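Cyanuric acid amidohydrolase (Azorhizobium caulinodans, PDB 4NQ3) catalyses the hydrolytic opening of the s-triazine ring of cyanuric acid, giving carboxybiuret, which spontaneously decarboxylates to biuret in the breakdown of herbicides such as atrazine. Local coordinates at residues Leu117-Met125 with Glu167-Ala176; Val153-Arg164 with Ser224-Glu235. All blocks are in the same frame, centred on the assembly; numbering follows the deposited sequence.

Contact 1: residues Leu117-Met125 with Glu167-Ala176; sequences LPFEALGRM and EAEARGATTA
Glu120 and Thr175, with CA atoms 4.6 Å apart, mark the closest backbone approach between the irregular loop 117-125 and 167-176, the last turn of helix 162-170 and the coil after it. The loop makes a type II turn from Ala121 to Arg124, with Gly123 at positive phi, and this turn sends the Arg124 side chain back across the other segment. The extended chain (chi2 176°) carries the guanidinium to the backbone of Thr174-Ala176. There NH1 is shared between two carbonyls, Glu120 O of its own loop at 2.9 Å and Thr174 O opposite at 3.0 Å; the latter is approached from well above the carbonyl plane. NH2 adds a weak bond to Thr174 OG1, while the backbone N of Ala176 lies over one face of the guanidinium and Ala176 CB packs 3.7 Å from Arg124 NE. Ahead of the turn, the Glu120 chain bends at chi2 (-84°) to present its carboxylate to Arg171. Arg171 NH1 meets Glu120 OE1 on the syn side at 3.0 Å in a salt bridge, with the two flat groups turned 44° apart; the bonds to OE2 are weak. Glu120 CB also rests on Ala173 CB, 4.1 Å away. Phe119 packs beside this pair: its CB lies 4.2 Å from Ala168 CB and its ring edge faces Glu167 OE1. Helix 162-170 ends in a Schellman motif, with Gly172 as the C-prime residue, Ala173 N bonded to Ala168 O and Gly172 N to Glu169 O. The arrangement is a surface loop packed on a Schellman-capped helix end, beside Ala176, which touches a second barbituric acid, distinct from the one at Ser226, in a pocket with Thr177, Ser178 and Lys182.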
loop_
_atom_site.group_PDB
_atom_site.type_symbol
_atom_site.label_atom_id
_atom_site.label_comp_id
_atom_site.label_asym_id
_atom_site.label_seq_id
_atom_site.Cartn_x
_atom_site.Cartn_y
_atom_site.Cartn_z
ATOM N N LEU A 117 -21.647 -7.507 -20.718
ATOM C CA LEU A 117 -20.952 -8.786 -20.783
ATOM C C LEU A 117 -21.354 -9.668 -19.618
ATOM O O LEU A 117 -21.056 -9.322 -18.465
ATOM C CB LEU A 117 -19.439 -8.566 -20.746
ATOM C CG LEU A 117 -18.583 -9.822 -20.637
ATOM C CD1 LEU A 117 -18.625 -10.604 -21.931
ATOM C CD2 LEU A 117 -17.155 -9.481 -20.225
ATOM N N PRO A 118 -22.006 -10.812 -19.909
ATOM C CA PRO A 118 -22.362 -11.825 -18.896
ATOM C C PRO A 118 -21.141 -12.198 -18.064
ATOM O O PRO A 118 -20.083 -12.425 -18.642
ATOM C CB PRO A 118 -22.836 -13.014 -19.721
ATOM C CG PRO A 118 -23.209 -12.436 -21.057
ATOM C CD PRO A 118 -22.302 -11.264 -21.278
ATOM N N PHE A 119 -21.269 -12.219 -16.743
ATOM C CA PHE A 119 -20.113 -12.441 -15.875
ATOM C C PHE A 119 -19.416 -13.764 -16.170
ATOM O O PHE A 119 -18.225 -13.932 -15.897
ATOM C CB PHE A 119 -20.536 -12.396 -14.409
ATOM C CG PHE A 119 -20.901 -11.026 -13.924
ATOM C CD1 PHE A 119 -20.339 -9.904 -14.500
ATOM C CD2 PHE A 119 -21.848 -10.861 -12.920
ATOM C CE1 PHE A 119 -20.679 -8.635 -14.051
ATOM C CE2 PHE A 119 -22.210 -9.595 -12.472
ATOM C CZ PHE A 119 -21.632 -8.485 -13.039
ATOM N N GLU A 120 -20.153 -14.709 -16.734
ATOM C CA GLU A 120 -19.585 -16.027 -16.996
ATOM C C GLU A 120 -18.943 -16.087 -18.374
ATOM O O GLU A 120 -18.421 -17.132 -18.777
ATOM C CB GLU A 120 -20.649 -17.104 -16.843
ATOM C CG GLU A 120 -21.839 -16.932 -17.756
ATOM C CD GLU A 120 -22.887 -15.982 -17.192
ATOM O OE1 GLU A 120 -24.082 -16.151 -17.524
ATOM O OE2 GLU A 120 -22.516 -15.082 -16.395
ATOM N N ALA A 121 -19.014 -14.976 -19.106
ATOM C CA ALA A 121 -18.328 -14.873 -20.387
ATOM C C ALA A 121 -16.945 -14.214 -20.238
ATOM O O ALA A 121 -16.072 -14.397 -21.075
ATOM C CB ALA A 121 -19.168 -14.113 -21.368
ATOM N N LEU A 122 -16.751 -13.465 -19.161
ATOM C CA LEU A 122 -15.508 -12.720 -18.953
ATOM C C LEU A 122 -14.343 -13.695 -18.896
ATOM O O LEU A 122 -14.429 -14.734 -18.256
ATOM C CB LEU A 122 -15.595 -11.870 -17.671
ATOM C CG LEU A 122 -14.382 -11.020 -17.273
ATOM C CD1 LEU A 122 -14.807 -9.654 -16.721
ATOM C CD2 LEU A 122 -13.516 -11.762 -16.253
ATOM N N GLY A 123 -13.272 -13.389 -19.616
ATOM C CA GLY A 123 -12.105 -14.266 -19.652
ATOM C C GLY A 123 -12.336 -15.542 -20.461
ATOM O O GLY A 123 -11.519 -16.458 -20.443
ATOM N N ARG A 124 -13.434 -15.596 -21.209
ATOM C CA ARG A 124 -13.750 -16.783 -22.005
ATOM C C ARG A 124 -14.137 -16.403 -23.435
ATOM O O ARG A 124 -14.203 -15.223 -23.754
ATOM C CB ARG A 124 -14.855 -17.573 -21.319
ATOM C CG ARG A 124 -14.444 -18.091 -19.954
ATOM C CD ARG A 124 -15.598 -18.768 -19.287
ATOM N NE ARG A 124 -15.231 -19.492 -18.073
ATOM C CZ ARG A 124 -16.075 -19.702 -17.064
ATOM N NH1 ARG A 124 -17.319 -19.259 -17.136
ATOM N NH2 ARG A 124 -15.697 -20.359 -15.984
HETATM N N MSE A 125 -14.384 -17.379 -24.303
HETATM C CA MSE A 125 -14.627 -17.062 -25.721
HETATM C C MSE A 125 -15.796 -16.103 -25.952
HETATM O O MSE A 125 -15.795 -15.340 -26.924
HETATM C CB MSE A 125 -14.868 -18.334 -26.521
HETATM C CG MSE A 125 -13.676 -19.259 -26.529
HETATM SE SE MSE A 125 -12.174 -18.458 -27.418
HETATM C CE MSE A 125 -12.982 -18.111 -29.175
ATOM N N GLU A 167 -23.059 -13.221 -7.372
ATOM C CA GLU A 167 -24.297 -13.059 -8.154
ATOM C C GLU A 167 -24.378 -14.138 -9.211
ATOM O O GLU A 167 -25.418 -14.758 -9.395
ATOM C CB GLU A 167 -24.395 -11.688 -8.837
ATOM C CG GLU A 167 -24.608 -10.504 -7.882
ATOM C CD GLU A 167 -24.721 -9.150 -8.600
ATOM O OE1 GLU A 167 -25.291 -9.123 -9.725
ATOM O OE2 GLU A 167 -24.225 -8.129 -8.043
ATOM N N ALA A 168 -23.254 -14.389 -9.862
ATOM C CA ALA A 168 -23.183 -15.359 -10.928
ATOM C C ALA A 168 -23.435 -16.766 -10.413
ATOM O O ALA A 168 -24.182 -17.548 -11.012
ATOM C CB ALA A 168 -21.854 -15.271 -11.591
ATOM N N GLU A 169 -22.806 -17.091 -9.294
ATOM C CA GLU A 169 -22.976 -18.411 -8.712
ATOM C C GLU A 169 -24.415 -18.615 -8.257
ATOM O O GLU A 169 -24.940 -19.724 -8.325
ATOM C CB GLU A 169 -22.028 -18.615 -7.531
ATOM C CG GLU A 169 -20.554 -18.537 -7.905
ATOM C CD GLU A 169 -19.649 -18.782 -6.709
ATOM O OE1 GLU A 169 -20.183 -19.015 -5.590
ATOM O OE2 GLU A 169 -18.407 -18.738 -6.891
ATOM N N ALA A 170 -25.062 -17.530 -7.838
ATOM C CA ALA A 170 -26.430 -17.604 -7.332
ATOM C C ALA A 170 -27.408 -18.099 -8.398
ATOM O O ALA A 170 -28.442 -18.684 -8.070
ATOM C CB ALA A 170 -26.861 -16.254 -6.807
ATOM N N ARG A 171 -27.077 -17.885 -9.670
ATOM C CA ARG A 171 -27.940 -18.353 -10.748
ATOM C C ARG A 171 -27.338 -19.519 -11.520
ATOM O O ARG A 171 -27.722 -19.772 -12.667
ATOM C CB ARG A 171 -28.290 -17.216 -11.713
ATOM C CG ARG A 171 -27.137 -16.391 -12.194
ATOM C CD ARG A 171 -27.625 -15.297 -13.129
ATOM N NE ARG A 171 -26.599 -14.272 -13.347
ATOM C CZ ARG A 171 -25.619 -14.347 -14.248
ATOM N NH1 ARG A 171 -25.487 -15.430 -15.011
ATOM N NH2 ARG A 171 -24.748 -13.342 -14.356
ATOM N N GLY A 172 -26.426 -20.242 -10.875
ATOM C CA GLY A 172 -25.956 -21.516 -11.401
ATOM C C GLY A 172 -24.783 -21.439 -12.359
ATOM O O GLY A 172 -24.380 -22.454 -12.935
ATOM N N ALA A 173 -24.258 -20.229 -12.549
ATOM C CA ALA A 173 -23.119 -19.995 -13.431
ATOM C C ALA A 173 -21.812 -20.077 -12.662
ATOM O O ALA A 173 -21.801 -20.005 -11.436
ATOM C CB ALA A 173 -23.239 -18.638 -14.116
ATOM N N THR A 174 -20.716 -20.265 -13.385
ATOM C CA THR A 174 -19.386 -20.099 -12.805
ATOM C C THR A 174 -18.678 -18.947 -13.503
ATOM O O THR A 174 -18.963 -18.641 -14.657
ATOM C CB THR A 174 -18.537 -21.358 -12.937
ATOM O OG1 THR A 174 -18.403 -21.695 -14.329
ATOM C CG2 THR A 174 -19.190 -22.507 -12.179
ATOM N N THR A 175 -17.787 -18.270 -12.801
ATOM C CA THR A 175 -16.973 -17.280 -13.474
ATOM C C THR A 175 -15.614 -17.934 -13.655
ATOM O O THR A 175 -15.351 -18.980 -13.061
ATOM C CB THR A 175 -16.862 -15.949 -12.700
ATOM O OG1 THR A 175 -16.303 -16.174 -11.398
ATOM C CG2 THR A 175 -18.217 -15.309 -12.559
ATOM N N ALA A 176 -14.780 -17.346 -14.509
ATOM C CA ALA A 176 -13.485 -17.923 -14.853
ATOM C C ALA A 176 -12.485 -17.776 -13.699
ATOM O O ALA A 176 -11.406 -18.363 -13.702
ATOM C CB ALA A 176 -12.959 -17.279 -16.101
#

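Contact 2: residues Val153-Arg164 with Ser224-Glu235; sequences VQVKCPLLTAMR and SCSSGIELLGHE. With BR8 (barbituric acid), chain C; SO4 (sulfate ion), chain H.
Lys156 and Ser226 sit side by side on parallel neighbouring strands, 153-157 and 224-227, whose axes run 4.6 Å apart at 21°. Backbone bonds alternate along the pair, from Ser224 N to Val153 O as far as Gly228 N to Cys157 O. On its other side, Lys156 forms an antiparallel hydrogen-bonded pair with Glu235. Among the polar side chains, Lys156 leaves the backbone with CG anti to N (chi1 -173°) and bends at chi2, bringing NZ 2.8 Å from Ser226 OG. NZ also makes a weak bond to Ser227 O and a hydrogen bond to Met78 O, and Glu230 OE2 is a long salt-bridge partner; Glu230 itself pairs with Arg52. Ser227 OG donates to Pro158 O at 2.7 Å, from above the carbonyl plane. Arg164 NH2 meets Ile229 O in plane at 2.9 Å, while Leu232 CD2 lies over one guanidinium face; Arg164 also weakly binds a sulfate, probably from the crystallisation liquor. In apolar packing, Pro158 CD sits over the His234 ring face in a CH-pi contact, 4.0 Å from the centroid, the Leu231 methyls cross the Lys156 chain at CG, and Thr161 CG2 meets Ile229 CD1 at about a right angle, next to the sulfate. Ser227 N donates to barbituric acid O8 at 2.6 Å and Ser227 O accepts from its N1; Arg52, Arg188 and Arg314 help complete the site. Ser226 OG, the nucleophile, lies 3.4 Å from N1. Its short bond from Lys156, the other active-site residue, is consistent with the lysine activating the hydroxyl in a Ser-Lys dyad.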
loop_
_atom_site.group_PDB
_atom_site.type_symbol
_atom_site.label_atom_id
_atom_site.label_comp_id
_atom_site.label_asym_id
_atom_site.label_seq_id
_atom_site.Cartn_x
_atom_site.Cartn_y
_atom_site.Cartn_z
ATOM N N VAL A 153 -5.614 -0.447 -31.144
ATOM C CA VAL A 153 -6.997 -0.649 -30.744
ATOM C C VAL A 153 -7.117 -0.607 -29.225
ATOM O O VAL A 153 -6.624 -1.497 -28.527
ATOM C CB VAL A 153 -7.546 -1.962 -31.281
ATOM C CG1 VAL A 153 -9.012 -2.122 -30.892
ATOM C CG2 VAL A 153 -7.396 -1.959 -32.775
ATOM N N GLN A 154 -7.737 0.459 -28.719
ATOM C CA GLN A 154 -7.972 0.627 -27.289
ATOM C C GLN A 154 -9.285 -0.035 -26.909
ATOM O O GLN A 154 -10.267 0.158 -27.576
ATOM C CB GLN A 154 -7.983 2.115 -26.939
ATOM C CG GLN A 154 -8.176 2.430 -25.490
ATOM C CD GLN A 154 -7.112 1.816 -24.631
ATOM O OE1 GLN A 154 -5.915 2.042 -24.830
ATOM N NE2 GLN A 154 -7.536 1.005 -23.675
ATOM N N VAL A 155 -9.297 -0.827 -25.853
ATOM C CA VAL A 155 -10.529 -1.427 -25.372
ATOM C C VAL A 155 -10.659 -1.198 -23.870
ATOM O O VAL A 155 -9.708 -1.405 -23.118
ATOM C CB VAL A 155 -10.599 -2.933 -25.681
ATOM C CG1 VAL A 155 -11.714 -3.612 -24.890
ATOM C CG2 VAL A 155 -10.814 -3.128 -27.137
ATOM N N LYS A 156 -11.836 -0.752 -23.444
ATOM C CA LYS A 156 -12.149 -0.654 -22.035
ATOM C C LYS A 156 -13.020 -1.844 -21.692
ATOM O O LYS A 156 -14.062 -2.035 -22.314
ATOM C CB LYS A 156 -12.874 0.645 -21.727
ATOM C CG LYS A 156 -13.069 0.883 -20.250
ATOM C CD LYS A 156 -11.789 1.291 -19.637
ATOM C CE LYS A 156 -11.709 0.911 -18.179
ATOM N NZ LYS A 156 -10.340 1.161 -17.623
ATOM N N CYS A 157 -12.590 -2.675 -20.747
ATOM C CA CYS A 157 -13.351 -3.891 -20.450
ATOM C C CYS A 157 -13.679 -3.998 -18.970
ATOM O O CYS A 157 -13.038 -3.361 -18.144
ATOM C CB CYS A 157 -12.572 -5.129 -20.876
ATOM S SG CYS A 157 -10.910 -5.155 -20.130
ATOM N N PRO A 158 -14.643 -4.856 -18.626
ATOM C CA PRO A 158 -15.126 -4.955 -17.249
ATOM C C PRO A 158 -14.218 -5.802 -16.387
ATOM O O PRO A 158 -13.137 -6.162 -16.859
ATOM C CB PRO A 158 -16.507 -5.604 -17.415
ATOM C CG PRO A 158 -16.396 -6.393 -18.637
ATOM C CD PRO A 158 -15.492 -5.620 -19.556
ATOM N N LEU A 159 -14.620 -6.056 -15.139
ATOM C CA LEU A 159 -13.885 -6.947 -14.242
ATOM C C LEU A 159 -14.868 -7.568 -13.269
ATOM O O LEU A 159 -16.051 -7.242 -13.294
ATOM C CB LEU A 159 -12.784 -6.193 -13.494
ATOM C CG LEU A 159 -13.209 -4.977 -12.649
ATOM C CD1 LEU A 159 -13.900 -5.401 -11.358
ATOM C CD2 LEU A 159 -12.034 -4.093 -12.350
ATOM N N LEU A 160 -14.376 -8.429 -12.390
ATOM C CA LEU A 160 -15.231 -9.051 -11.382
ATOM C C LEU A 160 -14.905 -8.587 -9.954
ATOM O O LEU A 160 -13.739 -8.443 -9.564
ATOM C CB LEU A 160 -15.113 -10.574 -11.451
ATOM C CG LEU A 160 -15.506 -11.215 -12.779
ATOM C CD1 LEU A 160 -15.379 -12.716 -12.689
ATOM C CD2 LEU A 160 -16.932 -10.832 -13.135
ATOM N N THR A 161 -15.953 -8.336 -9.182
ATOM C CA THR A 161 -15.809 -8.118 -7.754
ATOM C C THR A 161 -16.386 -9.321 -7.025
ATOM O O THR A 161 -17.077 -10.145 -7.630
ATOM C CB THR A 161 -16.537 -6.869 -7.288
ATOM O OG1 THR A 161 -17.941 -7.063 -7.500
ATOM C CG2 THR A 161 -16.043 -5.631 -8.054
ATOM N N ALA A 162 -16.123 -9.417 -5.725
ATOM C CA ALA A 162 -16.675 -10.507 -4.933
ATOM C C ALA A 162 -18.192 -10.593 -5.140
ATOM O O ALA A 162 -18.728 -11.682 -5.393
ATOM C CB ALA A 162 -16.330 -10.320 -3.457
HETATM N N MSE A 163 -18.867 -9.441 -5.069
HETATM C CA MSE A 163 -20.324 -9.390 -5.180
HETATM C C MSE A 163 -20.789 -9.988 -6.520
HETATM O O MSE A 163 -21.744 -10.765 -6.573
HETATM C CB MSE A 163 -20.826 -7.954 -5.027
HETATM C CG MSE A 163 -22.334 -7.811 -4.808
HETATM SE SE MSE A 163 -22.743 -6.062 -4.053
HETATM C CE MSE A 163 -24.459 -6.382 -3.169
ATOM N N ARG A 164 -20.082 -9.651 -7.590
ATOM C CA ARG A 164 -20.458 -10.087 -8.922
ATOM C C ARG A 164 -20.272 -11.604 -9.105
ATOM O O ARG A 164 -21.061 -12.270 -9.783
ATOM C CB ARG A 164 -19.634 -9.313 -9.948
ATOM C CG ARG A 164 -20.020 -7.876 -10.046
ATOM C CD ARG A 164 -19.239 -7.154 -11.106
ATOM N NE ARG A 164 -19.338 -5.715 -10.890
ATOM C CZ ARG A 164 -18.755 -4.782 -11.638
ATOM N NH1 ARG A 164 -18.001 -5.098 -12.685
ATOM N NH2 ARG A 164 -18.911 -3.517 -11.314
ATOM N N SER A 224 -4.627 -2.815 -27.005
ATOM C CA SER A 224 -4.368 -2.152 -25.738
ATOM C C SER A 224 -5.622 -2.194 -24.859
ATOM O O SER A 224 -6.591 -1.508 -25.117
ATOM C CB SER A 224 -3.915 -0.726 -25.963
ATOM O OG SER A 224 -3.841 -0.045 -24.727
ATOM N N CYS A 225 -5.610 -3.023 -23.824
ATOM C CA CYS A 225 -6.808 -3.226 -23.020
ATOM C C CYS A 225 -6.681 -2.723 -21.599
ATOM O O CYS A 225 -5.654 -2.910 -20.948
ATOM C CB CYS A 225 -7.149 -4.694 -23.023
ATOM S SG CYS A 225 -7.288 -5.228 -24.723
ATOM N N SER A 226 -7.739 -2.079 -21.131
ATOM C CA SER A 226 -7.778 -1.458 -19.819
ATOM C C SER A 226 -9.089 -1.854 -19.137
ATOM O O SER A 226 -10.185 -1.646 -19.686
ATOM C CB SER A 226 -7.653 0.060 -19.951
ATOM O OG SER A 226 -7.758 0.702 -18.702
ATOM N N SER A 227 -8.971 -2.465 -17.962
ATOM C CA SER A 227 -10.121 -3.015 -17.261
ATOM C C SER A 227 -10.602 -2.003 -16.209
ATOM O O SER A 227 -9.832 -1.178 -15.747
ATOM C CB SER A 227 -9.747 -4.364 -16.639
ATOM O OG SER A 227 -10.860 -5.033 -16.071
ATOM N N GLY A 228 -11.876 -2.037 -15.844
ATOM C CA GLY A 228 -12.373 -1.098 -14.867
ATOM C C GLY A 228 -13.642 -1.565 -14.192
ATOM O O GLY A 228 -14.427 -2.311 -14.756
ATOM N N ILE A 229 -13.847 -1.120 -12.964
ATOM C CA ILE A 229 -15.008 -1.545 -12.198
ATOM C C ILE A 229 -16.271 -0.831 -12.642
ATOM O O ILE A 229 -17.378 -1.250 -12.294
ATOM C CB ILE A 229 -14.791 -1.308 -10.684
ATOM C CG1 ILE A 229 -15.879 -1.978 -9.859
ATOM C CG2 ILE A 229 -14.740 0.164 -10.371
ATOM C CD1 ILE A 229 -15.539 -1.978 -8.381
ATOM N N GLU A 230 -16.112 0.229 -13.431
ATOM C CA GLU A 230 -17.220 1.152 -13.700
ATOM C C GLU A 230 -18.053 0.879 -14.951
ATOM O O GLU A 230 -18.879 1.704 -15.315
ATOM C CB GLU A 230 -16.692 2.585 -13.808
ATOM C CG GLU A 230 -15.724 2.853 -14.975
ATOM C CD GLU A 230 -14.292 2.421 -14.621
ATOM O OE1 GLU A 230 -14.082 2.083 -13.434
ATOM O OE2 GLU A 230 -13.375 2.472 -15.485
ATOM N N LEU A 231 -17.828 -0.224 -15.650
ATOM C CA LEU A 231 -18.699 -0.517 -16.782
ATOM C C LEU A 231 -19.004 -2.005 -16.856
ATOM O O LEU A 231 -18.207 -2.807 -16.399
ATOM C CB LEU A 231 -18.058 -0.031 -18.083
ATOM C CG LEU A 231 -16.967 -0.874 -18.761
ATOM C CD1 LEU A 231 -16.730 -0.350 -20.144
ATOM C CD2 LEU A 231 -15.692 -0.833 -18.010
ATOM N N LEU A 232 -20.127 -2.384 -17.453
ATOM C CA LEU A 232 -20.434 -3.804 -17.559
ATOM C C LEU A 232 -20.171 -4.366 -18.952
ATOM O O LEU A 232 -20.113 -5.588 -19.124
ATOM C CB LEU A 232 -21.879 -4.074 -17.157
ATOM C CG LEU A 232 -22.131 -3.723 -15.695
ATOM C CD1 LEU A 232 -23.558 -4.054 -15.366
ATOM C CD2 LEU A 232 -21.134 -4.448 -14.752
ATOM N N GLY A 233 -20.015 -3.469 -19.930
ATOM C CA GLY A 233 -19.663 -3.834 -21.302
ATOM C C GLY A 233 -18.268 -3.387 -21.748
ATOM O O GLY A 233 -17.316 -3.373 -20.948
ATOM N N HIS A 234 -18.133 -3.060 -23.034
ATOM C CA HIS A 234 -16.843 -2.628 -23.585
ATOM C C HIS A 234 -16.939 -1.311 -24.355
ATOM O O HIS A 234 -17.976 -1.011 -24.953
ATOM C CB HIS A 234 -16.259 -3.691 -24.532
ATOM C CG HIS A 234 -16.162 -5.064 -23.943
ATOM N ND1 HIS A 234 -17.234 -5.924 -23.886
ATOM C CD2 HIS A 234 -15.120 -5.726 -23.386
ATOM C CE1 HIS A 234 -16.858 -7.058 -23.320
ATOM N NE2 HIS A 234 -15.578 -6.967 -23.007
ATOM N N GLU A 235 -15.856 -0.530 -24.343
ATOM C CA GLU A 235 -15.705 0.594 -25.278
ATOM C C GLU A 235 -14.550 0.272 -26.205
ATOM O O GLU A 235 -13.483 -0.117 -25.747
ATOM C CB GLU A 235 -15.444 1.898 -24.557
ATOM C CG GLU A 235 -16.377 2.101 -23.381
ATOM C CD GLU A 235 -17.567 2.985 -23.719
ATOM O OE1 GLU A 235 -17.611 4.132 -23.204
ATOM O OE2 GLU A 235 -18.464 2.522 -24.475
HETATM N N1 BR8 C . -7.093 -0.580 -15.587
HETATM C C2 BR8 C . -6.691 0.655 -15.212
HETATM O O2 BR8 C . -7.483 1.358 -14.614
HETATM N N3 BR8 C . -5.426 1.088 -15.490
HETATM C C4 BR8 C . -4.489 0.270 -16.173
HETATM O O4 BR8 C . -3.359 0.692 -16.399
HETATM C C5 BR8 C . -4.831 -1.130 -16.688
HETATM C C6 BR8 C . -6.262 -1.454 -16.283
HETATM O O8 BR8 C . -6.724 -2.535 -16.571
HETATM S S SO4 H . -20.160 -4.042 -7.385
HETATM O O1 SO4 H . -20.718 -2.695 -7.560
HETATM O O2 SO4 H . -19.711 -4.296 -6.005
HETATM O O3 SO4 H . -19.030 -4.107 -8.301
HETATM O O4 SO4 H . -21.145 -5.067 -7.760
HETATM O O HOH W 1 -4.948 0.645 -22.158
HETATM O O HOH W 2 -16.563 -3.699 -14.725
#

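Contacts 1 and 2 have centres 14 Å apart within repeat unit B, on the same side of the chain's centre. Their segments alternate along the chain, in the order 117-125, 153-164, 167-176, 224-235, and both contacts use helix 162-170. Contact 2 lies in the four-stranded mixed sheet of this unit, on strands 150-157 and 223-227; contact 1 lies farther out, at the surface. They touch directly: Leu117 N probably bonds to Leu232 O, Phe119 CZ packs on Arg164 CD, and Thr175 CB on Leu160 CD1. Contact 1 thus packs on the outer end of contact 2, while the Lys156-Ser226 pair lies deeper in the chain.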